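Local coordinates for protein DNA endonuclease I-CeuI (PDB 2EX5) that cuts DNA at a degenerate site of 17-19 base pairs as a homodimeric, magnesium-dependent LAGLIDADG homing endonuclease, making the staggered break that drives intron homing, at residues E15-I19 and D35-F40; L179-D183 and N198-Q203. The protein carries 1 engineered substitution. All blocks are in the same frame, centred on the assembly; numbering follows the deposited sequence.

Contact 1: E15-I19 and D35-F40. With nucleotides of chain A.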
ATOM      1  N   GLU C  15       2.266  15.535  22.224  1.00 43.61           N
ATOM      2  CA  GLU C  15       3.615  15.846  21.774  1.00 42.25           C
ATOM      3  C   GLU C  15       3.735  16.101  20.262  1.00 40.21           C
ATOM      4  O   GLU C  15       4.375  17.037  19.868  1.00 41.07           O
ATOM      5  CB  GLU C  15       4.521  14.758  22.264  1.00 43.39           C
ATOM      6  CG  GLU C  15       5.994  15.134  22.217  1.00 48.26           C
ATOM      7  CD  GLU C  15       6.333  16.281  23.139  1.00 50.48           C
ATOM      8  OE1 GLU C  15       7.021  17.261  22.687  1.00 50.51           O
ATOM      9  OE2 GLU C  15       5.855  16.183  24.289  1.00 51.10           O
ATOM     10  N   LEU C  16       3.094  15.291  19.423  1.00 38.44           N
ATOM     11  CA  LEU C  16       2.901  15.603  17.966  1.00 35.62           C
ATOM     12  C   LEU C  16       2.214  16.948  17.700  1.00 35.19           C
ATOM     13  O   LEU C  16       2.627  17.724  16.786  1.00 33.85           O
ATOM     14  CB  LEU C  16       2.102  14.453  17.268  1.00 33.02           C
ATOM     15  CG  LEU C  16       2.041  14.315  15.725  1.00 32.31           C
ATOM     16  CD1 LEU C  16       3.458  14.516  15.136  1.00 31.79           C
ATOM     17  CD2 LEU C  16       1.488  12.963  15.287  1.00 29.65           C
ATOM     18  N   LYS C  17       1.149  17.276  18.461  1.00 36.64           N
ATOM     19  CA  LYS C  17       0.580  18.640  18.278  1.00 36.67           C
ATOM     20  C   LYS C  17       1.581  19.702  18.637  1.00 35.04           C
ATOM     21  O   LYS C  17       1.694  20.646  17.903  1.00 35.26           O
ATOM     22  CB  LYS C  17      -0.743  18.926  19.040  1.00 40.73           C
ATOM     23  CG  LYS C  17      -2.050  18.573  18.330  1.00 45.58           C
ATOM     24  CD  LYS C  17      -3.310  19.026  19.153  1.00 49.63           C
ATOM     25  CE  LYS C  17      -4.689  18.897  18.341  1.00 53.02           C
ATOM     26  NZ  LYS C  17      -4.586  19.011  16.807  1.00 53.41           N
ATOM     27  N   LYS C  18       2.271  19.603  19.786  1.00 35.14           N
ATOM     28  CA  LYS C  18       3.197  20.737  20.191  1.00 34.64           C
ATOM     29  C   LYS C  18       4.212  20.845  19.058  1.00 34.09           C
ATOM     30  O   LYS C  18       4.606  21.930  18.631  1.00 33.41           O
ATOM     31  CB  LYS C  18       3.946  20.474  21.538  1.00 37.50           C
ATOM     32  CG  LYS C  18       3.105  20.263  22.794  1.00 40.95           C
ATOM     33  CD  LYS C  18       3.976  19.855  24.039  1.00 42.91           C
ATOM     34  CE  LYS C  18       3.127  19.035  25.072  1.00 45.85           C
ATOM     35  NZ  LYS C  18       1.698  19.545  25.404  1.00 44.92           N
ATOM     36  N   ILE C  19       4.636  19.675  18.554  1.00 33.64           N
ATOM     37  CA  ILE C  19       5.711  19.644  17.536  1.00 32.63           C
ATOM     38  C   ILE C  19       5.200  20.349  16.291  1.00 31.46           C
ATOM     39  O   ILE C  19       5.971  21.128  15.725  1.00 30.93           O
ATOM     40  CB  ILE C  19       6.183  18.148  17.238  1.00 32.99           C
ATOM     41  CG1 ILE C  19       7.127  17.625  18.342  1.00 33.34           C
ATOM     42  CG2 ILE C  19       6.897  18.018  15.928  1.00 33.34           C
ATOM     43  CD1 ILE C  19       7.296  16.137  18.340  1.00 31.14           C
ATOM     44  N   ASP C  35      12.577  16.784  15.991  1.00 32.18           N
ATOM     45  CA  ASP C  35      11.499  16.473  16.948  1.00 34.34           C
ATOM     46  C   ASP C  35      10.754  15.162  16.635  1.00 34.84           C
ATOM     47  O   ASP C  35      10.428  14.366  17.512  1.00 35.27           O
ATOM     48  CB  ASP C  35      10.488  17.648  16.965  1.00 35.16           C
ATOM     49  CG  ASP C  35      11.040  18.917  17.625  1.00 37.13           C
ATOM     50  OD1 ASP C  35      12.087  18.896  18.373  1.00 38.02           O
ATOM     51  OD2 ASP C  35      10.394  19.952  17.375  1.00 35.88           O
ATOM     52  N   LEU C  36      10.492  14.929  15.359  1.00 35.77           N
ATOM     53  CA  LEU C  36       9.799  13.679  14.961  1.00 35.06           C
ATOM     54  C   LEU C  36      10.733  12.522  15.151  1.00 35.12           C
ATOM     55  O   LEU C  36      10.322  11.473  15.663  1.00 33.99           O
ATOM     56  CB  LEU C  36       9.290  13.729  13.484  1.00 33.10           C
ATOM     57  CG  LEU C  36       8.184  14.789  13.312  1.00 32.43           C
ATOM     58  CD1 LEU C  36       8.217  15.256  11.839  1.00 31.43           C
ATOM     59  CD2 LEU C  36       6.782  14.348  13.770  1.00 29.62           C
ATOM     60  N   ARG C  37      11.996  12.693  14.733  1.00 35.61           N
ATOM     61  CA  ARG C  37      12.950  11.615  14.974  1.00 36.33           C
ATOM     62  C   ARG C  37      12.920  11.240  16.418  1.00 36.36           C
ATOM     63  O   ARG C  37      12.866  10.070  16.761  1.00 38.10           O
ATOM     64  CB  ARG C  37      14.362  11.973  14.567  1.00 36.08           C
ATOM     65  CG  ARG C  37      14.618  11.535  13.158  1.00 41.18           C
ATOM     66  CD  ARG C  37      16.111  11.487  12.701  1.00 42.93           C
ATOM     67  NE  ARG C  37      17.001  12.425  13.379  1.00 45.21           N
ATOM     68  CZ  ARG C  37      17.214  13.705  13.046  1.00 46.50           C
ATOM     69  NH1 ARG C  37      16.561  14.324  12.047  1.00 45.94           N
ATOM     70  NH2 ARG C  37      18.086  14.396  13.758  1.00 46.21           N
ATOM     71  N   LYS C  38      12.977  12.222  17.302  1.00 37.12           N
ATOM     72  CA  LYS C  38      13.073  11.862  18.732  1.00 37.91           C
ATOM     73  C   LYS C  38      11.714  11.355  19.306  1.00 36.72           C
ATOM     74  O   LYS C  38      11.694  10.317  20.010  1.00 37.09           O
ATOM     75  CB  LYS C  38      13.676  13.027  19.563  1.00 38.83           C
ATOM     76  CG  LYS C  38      13.784  12.770  21.146  1.00 39.46           C
ATOM     77  CD  LYS C  38      14.143  14.078  21.845  1.00 42.11           C
ATOM     78  CE  LYS C  38      14.929  13.802  23.131  1.00 45.67           C
ATOM     79  NZ  LYS C  38      14.979  15.073  23.917  1.00 47.19           N
ATOM     80  N   LEU C  39      10.608  12.065  19.029  1.00 36.54           N
ATOM     81  CA  LEU C  39       9.246  11.539  19.407  1.00 37.17           C
ATOM     82  C   LEU C  39       8.991  10.037  19.046  1.00 37.03           C
ATOM     83  O   LEU C  39       8.495   9.251  19.856  1.00 36.01           O
ATOM     84  CB  LEU C  39       8.137  12.406  18.765  1.00 36.52           C
ATOM     85  CG  LEU C  39       6.701  11.984  19.182  1.00 36.16           C
ATOM     86  CD1 LEU C  39       6.415  11.963  20.695  1.00 35.95           C
ATOM     87  CD2 LEU C  39       5.739  12.958  18.533  1.00 37.02           C
ATOM     88  N   PHE C  40       9.382   9.653  17.830  1.00 38.57           N
ATOM     89  CA  PHE C  40       9.189   8.267  17.361  1.00 39.56           C
ATOM     90  C   PHE C  40      10.439   7.346  17.386  1.00 40.98           C
ATOM     91  O   PHE C  40      10.366   6.169  16.992  1.00 41.51           O
ATOM     92  CB  PHE C  40       8.476   8.272  15.976  1.00 37.22           C
ATOM     93  CG  PHE C  40       7.078   8.934  15.996  1.00 35.71           C
ATOM     94  CD1 PHE C  40       6.067   8.400  16.757  1.00 34.15           C
ATOM     95  CD2 PHE C  40       6.805  10.050  15.232  1.00 34.95           C
ATOM     96  CE1 PHE C  40       4.828   8.974  16.780  1.00 32.16           C
ATOM     97  CE2 PHE C  40       5.576  10.641  15.245  1.00 32.73           C
ATOM     98  CZ  PHE C  40       4.590  10.102  16.041  1.00 33.17           C
TER
ATOM     99  P    DG A   8      -4.961  19.399  13.219  1.00 52.92           P
ATOM    100  OP1  DG A   8      -4.440  20.415  14.191  1.00 53.14           O
ATOM    101  OP2  DG A   8      -4.193  18.244  12.746  1.00 53.56           O
ATOM    102  O5'  DG A   8      -6.368  18.901  13.881  1.00 52.49           O
ATOM    103  C5'  DG A   8      -7.500  19.812  14.111  1.00 48.77           C
ATOM    104  C4'  DG A   8      -8.771  19.351  13.399  1.00 47.68           C
ATOM    105  O4'  DG A   8      -8.656  19.633  11.988  1.00 46.11           O
ATOM    106  C3'  DG A   8      -9.071  17.848  13.496  1.00 48.09           C
ATOM    107  O3'  DG A   8     -10.084  17.742  14.475  1.00 48.50           O
ATOM    108  C2'  DG A   8      -9.680  17.532  12.154  1.00 47.01           C
ATOM    109  C1'  DG A   8      -9.529  18.769  11.284  1.00 44.93           C
ATOM    110  N9   DG A   8      -9.042  18.514   9.918  1.00 43.50           N
ATOM    111  C8   DG A   8      -7.749  18.270   9.521  1.00 42.78           C
ATOM    112  N7   DG A   8      -7.592  18.129   8.210  1.00 42.75           N
ATOM    113  C5   DG A   8      -8.874  18.309   7.713  1.00 40.80           C
ATOM    114  C6   DG A   8      -9.340  18.187   6.382  1.00 40.66           C
ATOM    115  O6   DG A   8      -8.673  18.002   5.321  1.00 39.70           O
ATOM    116  N1   DG A   8     -10.741  18.354   6.339  1.00 39.50           N
ATOM    117  C2   DG A   8     -11.550  18.597   7.411  1.00 40.60           C
ATOM    118  N2   DG A   8     -12.860  18.754   7.157  1.00 40.35           N
ATOM    119  N3   DG A   8     -11.095  18.694   8.663  1.00 41.60           N
ATOM    120  C4   DG A   8      -9.766  18.516   8.742  1.00 41.12           C
TER
HETATM  121  O   HOH W   1       8.895  21.388  15.349  1.00 38.91           O

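Contact 2: L179-D183 and N198-Q203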
ATOM      1  N   LEU C 179     -13.389  21.608 -14.079  1.00 27.81           N
ATOM      2  CA  LEU C 179     -14.352  20.693 -13.488  1.00 28.96           C
ATOM      3  C   LEU C 179     -14.348  19.308 -14.148  1.00 29.82           C
ATOM      4  O   LEU C 179     -14.422  18.256 -13.445  1.00 30.28           O
ATOM      5  CB  LEU C 179     -15.754  21.339 -13.507  1.00 29.84           C
ATOM      6  CG  LEU C 179     -16.405  21.919 -12.254  1.00 28.63           C
ATOM      7  CD1 LEU C 179     -15.480  21.956 -10.999  1.00 27.88           C
ATOM      8  CD2 LEU C 179     -17.164  23.248 -12.468  1.00 26.35           C
ATOM      9  N   PRO C 180     -14.215  19.267 -15.497  1.00 30.80           N
ATOM     10  CA  PRO C 180     -14.122  17.952 -16.151  1.00 30.88           C
ATOM     11  C   PRO C 180     -12.915  17.145 -15.748  1.00 31.51           C
ATOM     12  O   PRO C 180     -13.006  15.962 -15.701  1.00 32.87           O
ATOM     13  CB  PRO C 180     -14.033  18.302 -17.662  1.00 30.36           C
ATOM     14  CG  PRO C 180     -14.714  19.613 -17.815  1.00 30.92           C
ATOM     15  CD  PRO C 180     -14.244  20.367 -16.512  1.00 31.86           C
ATOM     16  N   ILE C 181     -11.764  17.748 -15.506  1.00 32.29           N
ATOM     17  CA  ILE C 181     -10.641  16.935 -14.944  1.00 31.83           C
ATOM     18  C   ILE C 181     -10.973  16.434 -13.543  1.00 31.06           C
ATOM     19  O   ILE C 181     -10.739  15.256 -13.238  1.00 32.72           O
ATOM     20  CB  ILE C 181      -9.312  17.768 -14.851  1.00 32.51           C
ATOM     21  CG1 ILE C 181      -8.780  18.109 -16.243  1.00 30.72           C
ATOM     22  CG2 ILE C 181      -8.324  17.006 -14.061  1.00 30.09           C
ATOM     23  CD1 ILE C 181      -7.961  19.438 -16.207  1.00 29.35           C
ATOM     24  N   TRP C 182     -11.467  17.318 -12.673  1.00 28.71           N
ATOM     25  CA  TRP C 182     -11.956  16.863 -11.350  1.00 27.11           C
ATOM     26  C   TRP C 182     -12.857  15.653 -11.398  1.00 26.30           C
ATOM     27  O   TRP C 182     -12.684  14.682 -10.675  1.00 23.61           O
ATOM     28  CB  TRP C 182     -12.685  18.003 -10.624  1.00 25.17           C
ATOM     29  CG  TRP C 182     -13.698  17.522  -9.561  1.00 25.92           C
ATOM     30  CD1 TRP C 182     -13.423  17.072  -8.325  1.00 27.95           C
ATOM     31  CD2 TRP C 182     -15.127  17.562  -9.660  1.00 26.77           C
ATOM     32  NE1 TRP C 182     -14.577  16.694  -7.668  1.00 28.82           N
ATOM     33  CE2 TRP C 182     -15.647  17.087  -8.443  1.00 29.67           C
ATOM     34  CE3 TRP C 182     -16.024  17.959 -10.670  1.00 27.05           C
ATOM     35  CZ2 TRP C 182     -17.054  16.952  -8.214  1.00 28.28           C
ATOM     36  CZ3 TRP C 182     -17.414  17.865 -10.417  1.00 25.28           C
ATOM     37  CH2 TRP C 182     -17.906  17.361  -9.215  1.00 27.96           C
ATOM     38  N   ASP C 183     -13.880  15.754 -12.267  1.00 28.77           N
ATOM     39  CA  ASP C 183     -14.900  14.714 -12.470  1.00 28.12           C
ATOM     40  C   ASP C 183     -14.269  13.377 -12.882  1.00 28.19           C
ATOM     41  O   ASP C 183     -14.617  12.365 -12.355  1.00 28.47           O
ATOM     42  CB  ASP C 183     -15.846  15.159 -13.653  1.00 29.40           C
ATOM     43  CG  ASP C 183     -16.845  14.070 -14.025  1.00 32.46           C
ATOM     44  OD1 ASP C 183     -17.577  13.642 -13.123  1.00 30.70           O
ATOM     45  OD2 ASP C 183     -16.858  13.639 -15.196  1.00 35.55           O
ATOM     46  N   ASN C 198     -22.485  14.973  -9.302  1.00 28.15           N
ATOM     47  CA  ASN C 198     -21.985  14.680 -10.601  1.00 29.79           C
ATOM     48  C   ASN C 198     -21.470  15.902 -11.240  1.00 30.09           C
ATOM     49  O   ASN C 198     -21.553  16.948 -10.670  1.00 27.79           O
ATOM     50  CB  ASN C 198     -23.029  13.976 -11.549  1.00 31.65           C
ATOM     51  CG  ASN C 198     -24.207  14.909 -12.029  1.00 32.79           C
ATOM     52  OD1 ASN C 198     -24.445  16.032 -11.515  1.00 32.00           O
ATOM     53  ND2 ASN C 198     -24.956  14.392 -13.044  1.00 33.43           N
ATOM     54  N   LEU C 199     -20.909  15.775 -12.437  1.00 30.02           N
ATOM     55  CA  LEU C 199     -20.350  16.922 -13.146  1.00 30.52           C
ATOM     56  C   LEU C 199     -21.327  18.107 -13.477  1.00 33.62           C
ATOM     57  O   LEU C 199     -20.983  19.339 -13.323  1.00 35.41           O
ATOM     58  CB  LEU C 199     -19.632  16.360 -14.400  1.00 27.81           C
ATOM     59  CG  LEU C 199     -19.051  17.425 -15.320  1.00 28.16           C
ATOM     60  CD1 LEU C 199     -17.919  18.300 -14.605  1.00 29.23           C
ATOM     61  CD2 LEU C 199     -18.552  16.996 -16.591  1.00 26.63           C
ATOM     62  N   GLU C 200     -22.551  17.762 -13.923  1.00 36.17           N
ATOM     63  CA  GLU C 200     -23.539  18.721 -14.363  1.00 36.50           C
ATOM     64  C   GLU C 200     -23.961  19.642 -13.244  1.00 35.69           C
ATOM     65  O   GLU C 200     -24.081  20.846 -13.446  1.00 35.90           O
ATOM     66  CB  GLU C 200     -24.806  17.956 -14.869  1.00 41.00           C
ATOM     67  CG  GLU C 200     -24.758  17.282 -16.296  1.00 44.04           C
ATOM     68  CD  GLU C 200     -23.803  16.060 -16.442  1.00 47.67           C
ATOM     69  OE1 GLU C 200     -23.330  15.441 -15.435  1.00 48.83           O
ATOM     70  OE2 GLU C 200     -23.506  15.723 -17.615  1.00 50.81           O
ATOM     71  N   ALA C 201     -24.316  19.049 -12.104  1.00 33.88           N
ATOM     72  CA  ALA C 201     -24.645  19.738 -10.928  1.00 33.62           C
ATOM     73  C   ALA C 201     -23.579  20.784 -10.512  1.00 34.90           C
ATOM     74  O   ALA C 201     -23.946  21.852  -9.984  1.00 35.92           O
ATOM     75  CB  ALA C 201     -24.877  18.723  -9.811  1.00 32.52           C
ATOM     76  N   ALA C 202     -22.297  20.499 -10.762  1.00 34.06           N
ATOM     77  CA  ALA C 202     -21.180  21.389 -10.349  1.00 34.41           C
ATOM     78  C   ALA C 202     -21.011  22.540 -11.327  1.00 36.33           C
ATOM     79  O   ALA C 202     -20.819  23.730 -10.918  1.00 38.08           O
ATOM     80  CB  ALA C 202     -19.863  20.605 -10.186  1.00 28.68           C
ATOM     81  N   GLN C 203     -21.062  22.214 -12.623  1.00 37.12           N
ATOM     82  CA  GLN C 203     -21.185  23.253 -13.617  1.00 38.66           C
ATOM     83  C   GLN C 203     -22.444  24.155 -13.428  1.00 40.70           C
ATOM     84  O   GLN C 203     -22.331  25.334 -13.699  1.00 43.12           O
ATOM     85  CB  GLN C 203     -21.175  22.630 -15.012  1.00 37.12           C
ATOM     86  CG  GLN C 203     -19.918  21.834 -15.363  1.00 38.23           C
ATOM     87  CD  GLN C 203     -20.106  20.896 -16.543  1.00 36.78           C
ATOM     88  OE1 GLN C 203     -21.137  20.230 -16.683  1.00 40.24           O
ATOM     89  NE2 GLN C 203     -19.125  20.838 -17.376  1.00 35.27           N
TER
HETATM   90  O   HOH W   2     -20.082  13.189 -13.892  1.00 43.13           O

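Contact 1: E15-I19 and D35-F40
Leu39 carries its CG anti to the backbone N (chi1 -176°), which extends the side chain across to helix 10-26, and Ile19 keeps its CG1 beside its own backbone N (chi1 -79°), sending CD1 to meet it. The two branches come together with Ile19 CD1 3.5 Å from Leu39 CD2. That same CD2 methyl also packs on the backbone of the facing helix, 3.6 Å from Leu16 N, while the other methyl, Leu39 CD1, lies 3.5 Å from Glu15 CG and so rests on the aliphatic part of the glutamate. Toward the C-terminal end of segment 15-19 the side chains of Ile19 and Asp35 run alongside each other with opposite sense, Ile19 CG1 3.6 Å from Asp35 CB. Helices 10-26 and 29-40 form an antiparallel helical hairpin; the axes of the two segments approach to 10.7 Å, with 173° between their directions. On its inner side Leu16 CD1 reaches Leu36 CD2 at 3.6 Å, and Leu16 CD2 comes to the edge of the Phe40 ring; Leu36 and Phe40 also touch Leu101 and Val94 of helix 94-104. An alanine in place of Ile19 would probably leave Leu39 CD2 and Asp35 CB without their partner, opening a gap between the helices. A water donates to both Ile19 O and Asp35 OD2, and Lys31 forms a salt bridge with OD1 of that aspartate. Lys17, a DNA-contacting residue, brings NZ to 3.0 Å from OP1 of DG8 of chain A.

Contact 2: L179-D183 and N198-Q203
Apolar packing centres on Leu199, a knob held in a hole formed by Leu179, Pro180, Trp182 and Asp183. Its CG stands anti to the backbone N (chi1 177°), and CD1 lies against the neighbouring helix where the N of Pro180 makes no bond to the turn before, 3.7 Å from Leu179 O and 3.9 Å from Leu179 CB. The Asp183 side chain crosses that of Leu199 at about a right angle, its CG 3.6 Å from Leu199 CB. The indole of Trp182 reaches over with its six-membered ring: CZ3 approaches Ala202 CB obliquely at 3.7 Å, and Asn198 O meets the ring edge at CH2. Leu179 CD2 extends farther along helix 199-206, to the backbone at Ala202 O and Gln203 N. This packing joins the C-terminal helix 199-206 to helix 171-185, the two segments crossing at 150°, roughly antiparallel. Trp182 also touches Ile67 and Thr69, and Leu179 touches Thr69, so the helix pair packs against strand 63-71 of the LAGLIDADG endonuclease, within its DNA-interacting region 67-71; Phe196 packs on both Trp182 and Ala202.

Polar contacts gather at the start of the second helix. One water bridges the helices by donating to Asp183 OD1 at 2.7 Å while accepting from Leu199 N. Asn198 is the N-cap: its OD1 accepts from Ala201 N at 3.1 Å, a nearly straight bond whose donor sits above the carbonyl plane, 35° out of it.

Contacts 1 and 2 lie on opposite sides of the chain's centre, about 40 Å apart between centres, and share no helix. Each lies about 20 Å from that centre, neither fully core nor surface: three touching residues are buried, the rest partly exposed. Both are antiparallel helix pairs with similar buried areas (302 and 325 Å²), no direct hydrogen bond between segments and one bridging water. Contact 1 joins two consecutive N-terminal helices mainly by branched aliphatic side chains; contact 2 ties the C-terminal helix to helix 171-185, adding a tryptophan and a proline-kinked turn. DNA lies near both: Lys17 on helix 10-26 reaches a phosphate, whereas contact 2 comes within about 5 Å by nearest atom.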